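Local atomic coordinates of signal recognition particle receptor FtsY (PDB entry 5L3S), a protein that serves as the receptor, or docking protein, for the signal recognition particle and joins an N-terminal helical bundle to a P-loop nucleotide-binding domain. Residues S37-S40 / Y41-E45; K16-E20 / D21-D25. One frame throughout, in Å; residues are numbered along the deposited sequence.

Contact 1: S37-S40 / Y41-E45; sequences SDVS and YEVTE
The backbone of Ser40 runs straight into Tyr41 and the first turn of helix 41-55, which Ser40 precedes at the N-cap position. The residues just before it form a Schellman motif that ends helix 20-36: Asp38, with positive phi (61°), is its C-prime residue, with Val39 N bonded to Leu34 O and Asp38 N to Leu35 O. The contact is therefore a helix-loop-helix corner of the helical bundle. The new helix is gripped at Ser40 O, which accepts two bonds from one residue. Thr44 N reaches Ser40 O at 2.9 Å, nearly along the C=O axis, and Thr44 OG1 donates to it at 3.1 Å from above the carbonyl plane. The Thr44 hydroxyl is placed for this by lying anti to its own carbonyl carbon (chi1 -73°), which turns it back against the preceding loop. There it also meets Val39, whose CG1 lies 3.3 Å from Thr44 OG1. The Val39 and Val43 side chains cross at about a right angle, CG1 of Val39 against CG1 of Val43 at 3.8 Å, giving the corner an apolar patch. Ser261 of helix 258-266 touches both valines, and Leu230 of helix 228-239 packs on Ser40 and Val43, so the corner abuts the nucleotide-binding domain. Asp38 OD1 hydrogen-bonds to the backbone of another protein chain in the assembly. On the outer flank, Glu42 bends at chi2 (77°), bringing OE1 to 3.6 Å from Ser40 OG; a water is hydrogen-bonded to Ser40 OG at 3.0 Å.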
loop_
_atom_site.group_PDB
_atom_site.type_symbol
_atom_site.label_atom_id
_atom_site.label_comp_id
_atom_site.label_asym_id
_atom_site.label_seq_id
_atom_site.Cartn_x
_atom_site.Cartn_y
_atom_site.Cartn_z
ATOM N N SER B 37 -6.052 8.508 -10.634
ATOM C CA SER B 37 -6.554 7.149 -10.492
ATOM C C SER B 37 -5.419 6.147 -10.277
ATOM O O SER B 37 -5.629 4.934 -10.352
ATOM C CB SER B 37 -7.340 6.759 -11.753
ATOM O OG SER B 37 -8.529 7.527 -11.858
ATOM N N ASP B 38 -4.221 6.664 -10.021
ATOM C CA ASP B 38 -3.028 5.849 -9.859
ATOM C C ASP B 38 -2.647 5.025 -11.098
ATOM O O ASP B 38 -2.052 3.952 -10.991
ATOM C CB ASP B 38 -3.148 4.973 -8.595
ATOM C CG ASP B 38 -3.147 5.813 -7.320
ATOM O OD1 ASP B 38 -2.174 6.570 -7.126
ATOM O OD2 ASP B 38 -4.137 5.766 -6.549
ATOM N N VAL B 39 -2.958 5.533 -12.285
ATOM C CA VAL B 39 -2.262 5.033 -13.458
ATOM C C VAL B 39 -0.939 5.781 -13.475
ATOM O O VAL B 39 -0.929 7.010 -13.457
ATOM C CB VAL B 39 -3.037 5.316 -14.759
ATOM C CG1 VAL B 39 -2.296 4.726 -15.935
ATOM C CG2 VAL B 39 -4.436 4.765 -14.655
ATOM N N SER B 40 0.175 5.057 -13.492
ATOM C CA SER B 40 1.479 5.706 -13.367
ATOM C C SER B 40 1.722 6.706 -14.492
ATOM O O SER B 40 1.098 6.617 -15.550
ATOM C CB SER B 40 2.603 4.673 -13.336
ATOM O OG SER B 40 2.941 4.263 -14.647
ATOM N N TYR B 41 2.628 7.653 -14.250
ATOM C CA TYR B 41 2.878 8.756 -15.171
ATOM C C TYR B 41 3.260 8.255 -16.560
ATOM O O TYR B 41 2.738 8.730 -17.581
ATOM C CB TYR B 41 3.996 9.661 -14.634
ATOM C CG TYR B 41 4.129 10.975 -15.373
ATOM C CD1 TYR B 41 3.606 12.148 -14.844
ATOM C CD2 TYR B 41 4.773 11.042 -16.610
ATOM C CE1 TYR B 41 3.725 13.359 -15.527
ATOM C CE2 TYR B 41 4.892 12.237 -17.295
ATOM C CZ TYR B 41 4.368 13.390 -16.751
ATOM O OH TYR B 41 4.493 14.574 -17.440
ATOM N N GLU B 42 4.182 7.298 -16.584
ATOM C CA GLU B 42 4.734 6.782 -17.831
ATOM C C GLU B 42 3.681 6.048 -18.683
ATOM O O GLU B 42 3.666 6.166 -19.904
ATOM C CB GLU B 42 5.933 5.875 -17.527
ATOM C CG GLU B 42 7.111 6.581 -16.813
ATOM C CD GLU B 42 6.889 6.838 -15.309
ATOM O OE1 GLU B 42 6.050 6.158 -14.675
ATOM O OE2 GLU B 42 7.565 7.737 -14.757
ATOM N N VAL B 43 2.802 5.295 -18.030
ATOM C CA VAL B 43 1.741 4.577 -18.729
ATOM C C VAL B 43 0.652 5.542 -19.204
ATOM O O VAL B 43 0.148 5.429 -20.322
ATOM C CB VAL B 43 1.140 3.475 -17.832
ATOM C CG1 VAL B 43 -0.111 2.860 -18.466
ATOM C CG2 VAL B 43 2.192 2.416 -17.565
ATOM N N THR B 44 0.300 6.493 -18.346
ATOM C CA THR B 44 -0.642 7.556 -18.707
ATOM C C THR B 44 -0.200 8.297 -19.961
ATOM O O THR B 44 -0.993 8.516 -20.881
ATOM C CB THR B 44 -0.824 8.529 -17.535
ATOM O OG1 THR B 44 -1.600 7.886 -16.520
ATOM C CG2 THR B 44 -1.540 9.802 -17.969
ATOM N N GLU B 45 1.072 8.677 -20.009
ATOM C CA GLU B 45 1.598 9.359 -21.189
ATOM C C GLU B 45 1.482 8.518 -22.473
ATOM O O GLU B 45 1.056 9.021 -23.520
ATOM C CB GLU B 45 3.041 9.792 -20.966
ATOM C CG GLU B 45 3.604 10.601 -22.124
ATOM C CD GLU B 45 4.902 11.300 -21.776
ATOM O OE1 GLU B 45 5.383 11.135 -20.631
ATOM O OE2 GLU B 45 5.439 12.015 -22.654
HETATM O O HOH W 1 5.818 3.796 -14.184
#

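Contact 2: K16-E20 / D21-D25; sequences KTIKE and DDLND
The backbone of Ile18 and Lys19 is extended as it leaves strand 15-17, then coils from Glu20 through Leu23 into the opening turn of helix 20-36, so that this strand-to-helix junction of the helical bundle folds onto itself over three to five residues. Two bonds that each span three residues make the turn: Asp22 N to Lys19 O at 3.0 Å, and Leu23 N to Glu20 O at 2.8 Å. Both donors sit well above the planes of the carbonyls they meet. Glu20 O also receives Asn24 N, but only weakly. Against this backbone the carboxylate of Asp22 turns back along the chain, and Asp22 OD2 accepts Lys19 N at 2.7 Å in a nearly straight bond (165° at the hydrogen). The approach is to the anti side of OD2 and 18° out of the carboxylate plane. Asp22 CG stands anti to its carbonyl carbon (chi1 -63°), which directs the acid toward the extended residues instead of along the helix. The Lys19 and Asp22 side chains run side by side, yet Lys19 NZ stays 6.3 Å from Asp22 OD2, so the lysine meets the acid through its backbone N-H. On the buried side, Ile18 CG2 touches Leu23 CD2 at 3.7 Å, the two chains crossing at about a right angle; Val66 and Val70 of helix 66-85 also touch Leu23. Glu20 is extended beyond CG, and its OE2 forms a salt bridge with Lys52 NZ. The hydrogen bond from Lys19 N to Asp22 OD2, at the N-terminal end of helix 20-36, would probably favour the ionised carboxylate.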
loop_
_atom_site.group_PDB
_atom_site.type_symbol
_atom_site.label_atom_id
_atom_site.label_comp_id
_atom_site.label_asym_id
_atom_site.label_seq_id
_atom_site.Cartn_x
_atom_site.Cartn_y
_atom_site.Cartn_z
ATOM N N LYS B 16 -15.959 17.250 -39.929
ATOM C CA LYS B 16 -14.746 18.007 -39.622
ATOM C C LYS B 16 -13.576 17.085 -39.298
ATOM O O LYS B 16 -13.757 16.016 -38.725
ATOM C CB LYS B 16 -14.979 18.990 -38.472
ATOM C CG LYS B 16 -15.795 20.221 -38.848
ATOM C CD LYS B 16 -15.158 20.994 -40.001
ATOM C CE LYS B 16 -15.938 22.261 -40.307
ATOM N NZ LYS B 16 -15.483 22.925 -41.563
ATOM N N THR B 17 -12.376 17.507 -39.675
ATOM C CA THR B 17 -11.177 16.715 -39.447
ATOM C C THR B 17 -10.518 17.072 -38.108
ATOM O O THR B 17 -10.237 18.236 -37.829
ATOM C CB THR B 17 -10.165 16.908 -40.586
ATOM O OG1 THR B 17 -10.785 16.588 -41.836
ATOM C CG2 THR B 17 -8.952 16.015 -40.383
ATOM N N ILE B 18 -10.274 16.066 -37.283
ATOM C CA ILE B 18 -9.644 16.309 -35.991
ATOM C C ILE B 18 -8.170 16.659 -36.149
ATOM O O ILE B 18 -7.413 15.933 -36.793
ATOM C CB ILE B 18 -9.775 15.102 -35.061
ATOM C CG1 ILE B 18 -11.247 14.793 -34.790
ATOM C CG2 ILE B 18 -9.025 15.357 -33.758
ATOM C CD1 ILE B 18 -11.445 13.549 -33.939
ATOM N N LYS B 19 -7.779 17.786 -35.559
ATOM C CA LYS B 19 -6.390 18.221 -35.553
ATOM C C LYS B 19 -5.895 18.197 -34.117
ATOM O O LYS B 19 -6.704 18.152 -33.192
ATOM C CB LYS B 19 -6.270 19.644 -36.094
ATOM C CG LYS B 19 -6.948 19.866 -37.435
ATOM C CD LYS B 19 -6.353 18.970 -38.497
ATOM C CE LYS B 19 -7.079 19.152 -39.836
ATOM N NZ LYS B 19 -6.993 20.553 -40.305
ATOM N N GLU B 20 -4.576 18.250 -33.937
ATOM C CA GLU B 20 -3.994 18.188 -32.592
ATOM C C GLU B 20 -4.552 19.265 -31.673
ATOM O O GLU B 20 -4.899 18.989 -30.529
ATOM C CB GLU B 20 -2.466 18.252 -32.625
ATOM C CG GLU B 20 -1.845 17.930 -31.261
ATOM C CD GLU B 20 -0.329 17.942 -31.263
ATOM O OE1 GLU B 20 0.269 18.383 -32.266
ATOM O OE2 GLU B 20 0.263 17.507 -30.249
ATOM N N ASP B 21 -4.667 20.477 -32.207
ATOM C CA ASP B 21 -5.198 21.631 -31.487
ATOM C C ASP B 21 -6.600 21.393 -30.918
ATOM O O ASP B 21 -6.958 21.956 -29.883
ATOM C CB ASP B 21 -5.198 22.852 -32.413
ATOM C CG ASP B 21 -5.830 24.072 -31.777
ATOM O OD1 ASP B 21 -6.957 24.439 -32.178
ATOM O OD2 ASP B 21 -5.201 24.664 -30.878
ATOM N N ASP B 22 -7.387 20.561 -31.593
ATOM C CA ASP B 22 -8.714 20.199 -31.106
ATOM C C ASP B 22 -8.635 19.353 -29.828
ATOM O O ASP B 22 -9.576 19.327 -29.037
ATOM C CB ASP B 22 -9.479 19.407 -32.167
ATOM C CG ASP B 22 -9.729 20.207 -33.440
ATOM O OD1 ASP B 22 -10.184 21.364 -33.336
ATOM O OD2 ASP B 22 -9.471 19.676 -34.542
ATOM N N LEU B 23 -7.514 18.660 -29.642
ATOM C CA LEU B 23 -7.405 17.619 -28.608
ATOM C C LEU B 23 -6.722 18.066 -27.319
ATOM O O LEU B 23 -6.853 17.414 -26.279
ATOM C CB LEU B 23 -6.643 16.414 -29.162
ATOM C CG LEU B 23 -7.224 15.694 -30.374
ATOM C CD1 LEU B 23 -6.386 14.486 -30.732
ATOM C CD2 LEU B 23 -8.653 15.282 -30.112
ATOM N N ASN B 24 -5.984 19.167 -27.390
ATOM C CA ASN B 24 -5.123 19.583 -26.285
ATOM C C ASN B 24 -5.784 19.721 -24.912
ATOM O O ASN B 24 -5.314 19.135 -23.937
ATOM C CB ASN B 24 -4.371 20.864 -26.652
ATOM C CG ASN B 24 -3.310 20.622 -27.710
ATOM O OD1 ASN B 24 -2.816 19.501 -27.861
ATOM N ND2 ASN B 24 -2.946 21.670 -28.438
ATOM N N ASP B 25 -6.860 20.496 -24.833
ATOM C CA ASP B 25 -7.542 20.709 -23.560
ATOM C C ASP B 25 -8.077 19.423 -22.946
ATOM O O ASP B 25 -7.917 19.184 -21.750
ATOM C CB ASP B 25 -8.690 21.703 -23.716
ATOM C CG ASP B 25 -8.205 23.115 -23.907
ATOM O OD1 ASP B 25 -7.025 23.376 -23.592
ATOM O OD2 ASP B 25 -9.002 23.960 -24.365
#

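How the contacts relate
From the N terminus, contact 2 comes first: residues 16-20 leave strand 15-17, which pairs antiparallel with strand 59-61, and residues 21-25 carry the chain into helix 20-36. That helix then runs to its far end, where contact 1 (37-40 with 41-45) closes the short corner into helix 41-55. The two are in series, neither nested nor crossed, with centres 22 Å apart and nearest atoms about 11 Å apart. Contact 2 sits near the outer end of the helical bundle, its centre about 36 Å from the centre of the chain, against helix 66-85. Contact 1, its centre about 17 Å from that point, lies where the bundle meets helices 228-239 and 258-266 of the nucleotide-binding part.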